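Local structure of carbonic anhydrase (Coccomyxa sp. PA, 3UCJ) at residues D215-Q218 with H219-S223. The protein probably catalyses the reversible hydration of carbon dioxide to hydrogencarbonate and a proton, as a zinc-dependent carbonic anhydrase of the beta class. Sequence-based numbering, arbitrary orientation.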
loop_
_atom_site.group_PDB
_atom_site.type_symbol
_atom_site.label_atom_id
_atom_site.label_comp_id
_atom_site.label_asym_id
_atom_site.label_seq_id
_atom_site.Cartn_x
_atom_site.Cartn_y
_atom_site.Cartn_z
ATOM N N ASP A 215 25.877 -3.085 -3.588
ATOM C CA ASP A 215 26.239 -4.462 -3.895
ATOM C C ASP A 215 25.008 -5.364 -4.053
ATOM O O ASP A 215 24.448 -5.901 -3.054
ATOM C CB ASP A 215 27.158 -4.979 -2.762
ATOM C CG ASP A 215 27.797 -6.373 -3.035
ATOM O OD1 ASP A 215 28.746 -6.697 -2.240
ATOM O OD2 ASP A 215 27.361 -7.173 -3.906
ATOM N N LEU A 216 24.590 -5.528 -5.300
ATOM C CA LEU A 216 23.414 -6.357 -5.599
ATOM C C LEU A 216 23.647 -7.803 -5.241
ATOM O O LEU A 216 22.741 -8.510 -4.762
ATOM C CB LEU A 216 22.968 -6.204 -7.061
ATOM C CG LEU A 216 21.648 -6.863 -7.540
ATOM C CD1 LEU A 216 20.410 -6.411 -6.600
ATOM C CD2 LEU A 216 21.345 -6.605 -9.017
ATOM N N LYS A 217 24.863 -8.313 -5.549
ATOM C CA LYS A 217 25.142 -9.689 -5.177
ATOM C C LYS A 217 24.976 -9.997 -3.659
ATOM O O LYS A 217 24.352 -11.033 -3.268
ATOM C CB LYS A 217 26.577 -10.150 -5.692
ATOM C CG LYS A 217 26.905 -11.578 -5.220
ATOM C CD LYS A 217 28.249 -12.091 -5.841
ATOM C CE LYS A 217 28.711 -13.421 -5.173
ATOM N NZ LYS A 217 30.092 -13.760 -5.773
ATOM N N GLN A 218 25.537 -9.157 -2.794
ATOM C CA GLN A 218 25.446 -9.393 -1.352
ATOM C C GLN A 218 23.945 -9.241 -0.948
ATOM O O GLN A 218 23.478 -9.931 -0.055
ATOM C CB GLN A 218 26.256 -8.340 -0.579
ATOM C CG GLN A 218 26.231 -8.560 0.907
ATOM C CD GLN A 218 27.119 -7.593 1.620
ATOM O OE1 GLN A 218 28.299 -7.849 1.794
ATOM N NE2 GLN A 218 26.583 -6.449 1.973
ATOM N N HIS A 219 23.229 -8.336 -1.631
ATOM C CA HIS A 219 21.762 -8.156 -1.298
ATOM C C HIS A 219 21.003 -9.433 -1.578
ATOM O O HIS A 219 20.104 -9.861 -0.811
ATOM C CB HIS A 219 21.195 -7.007 -2.100
ATOM C CG HIS A 219 19.701 -6.886 -1.980
ATOM N ND1 HIS A 219 19.102 -6.303 -0.878
ATOM C CD2 HIS A 219 18.691 -7.211 -2.833
ATOM C CE1 HIS A 219 17.782 -6.266 -1.057
ATOM N NE2 HIS A 219 17.495 -6.822 -2.230
ATOM N N CYS A 220 21.358 -10.091 -2.681
ATOM C CA CYS A 220 20.632 -11.318 -3.099
ATOM C C CYS A 220 21.090 -12.575 -2.390
ATOM O O CYS A 220 20.280 -13.468 -2.002
ATOM C CB CYS A 220 20.682 -11.482 -4.630
ATOM S SG CYS A 220 19.895 -10.252 -5.606
ATOM N N PHE A 221 22.393 -12.617 -2.093
ATOM C CA PHE A 221 22.990 -13.776 -1.380
ATOM C C PHE A 221 23.632 -13.331 -0.103
ATOM O O PHE A 221 24.866 -13.479 0.084
ATOM C CB PHE A 221 24.051 -14.431 -2.316
ATOM C CG PHE A 221 23.457 -14.899 -3.623
ATOM C CD1 PHE A 221 23.623 -14.161 -4.798
ATOM C CD2 PHE A 221 22.755 -16.113 -3.679
ATOM C CE1 PHE A 221 23.044 -14.588 -6.001
ATOM C CE2 PHE A 221 22.197 -16.546 -4.885
ATOM C CZ PHE A 221 22.320 -15.779 -6.035
ATOM N N PHE A 222 22.839 -12.820 0.830
ATOM C CA PHE A 222 23.414 -12.282 2.027
ATOM C C PHE A 222 24.048 -13.324 2.918
ATOM O O PHE A 222 25.100 -13.058 3.464
ATOM C CB PHE A 222 22.371 -11.516 2.829
ATOM C CG PHE A 222 22.977 -10.643 3.848
ATOM C CD1 PHE A 222 23.454 -9.399 3.494
ATOM C CD2 PHE A 222 23.080 -11.060 5.164
ATOM C CE1 PHE A 222 24.041 -8.597 4.450
ATOM C CE2 PHE A 222 23.673 -10.247 6.150
ATOM C CZ PHE A 222 24.142 -8.981 5.745
ATOM N N SER A 223 23.380 -14.469 3.075
ATOM C CA SER A 223 23.793 -15.615 3.874
ATOM C C SER A 223 25.259 -16.032 3.671
ATOM O O SER A 223 25.912 -16.496 4.624
ATOM C CB SER A 223 22.970 -16.815 3.470
ATOM O OG SER A 223 21.892 -16.818 4.328
#
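Lys217 O accepts from Phe221 N at 2.8 Å. The same oxygen takes a second, weak bond from Cys220 N. The main partner of Cys220 N is Leu216 O, 3.0 Å away. One residue earlier, His219 N donates to Asp215 O (3.1 Å). Asp215 is also the N-cap. Asp215 OD2 accepts from Gln218 N at 2.9 Å, and the N-H reaches it from above the carboxylate plane, 65° out of it. The backbone bonds hold the short helix 216-220 together near the C-terminus of the chain, well away from the zinc site, and the Asp215 side chain caps its N-terminal end. Phe221 is the first residue to leave helical geometry. Gln218 and Phe222 extend side by side, with the amide plane 77° from the ring. Gln218 CG lies 3.9 Å from Phe222 CD1, and the backbone oxygen, Gln218 O, lies at the edge of the Phe222 ring. On the buried side, Leu216 CD1 packs against Cys220 SG at 4.0 Å. Leu216 also touches Phe163 of helix 146-167 and Met205 of helix 205-211. With CG anti to the backbone N (chi1 172°), the His219 ring is placed so that ND1 is hydrogen-bonded to Asp135 OD1 of the second subunit. Arg134 of that subunit bonds His219 O.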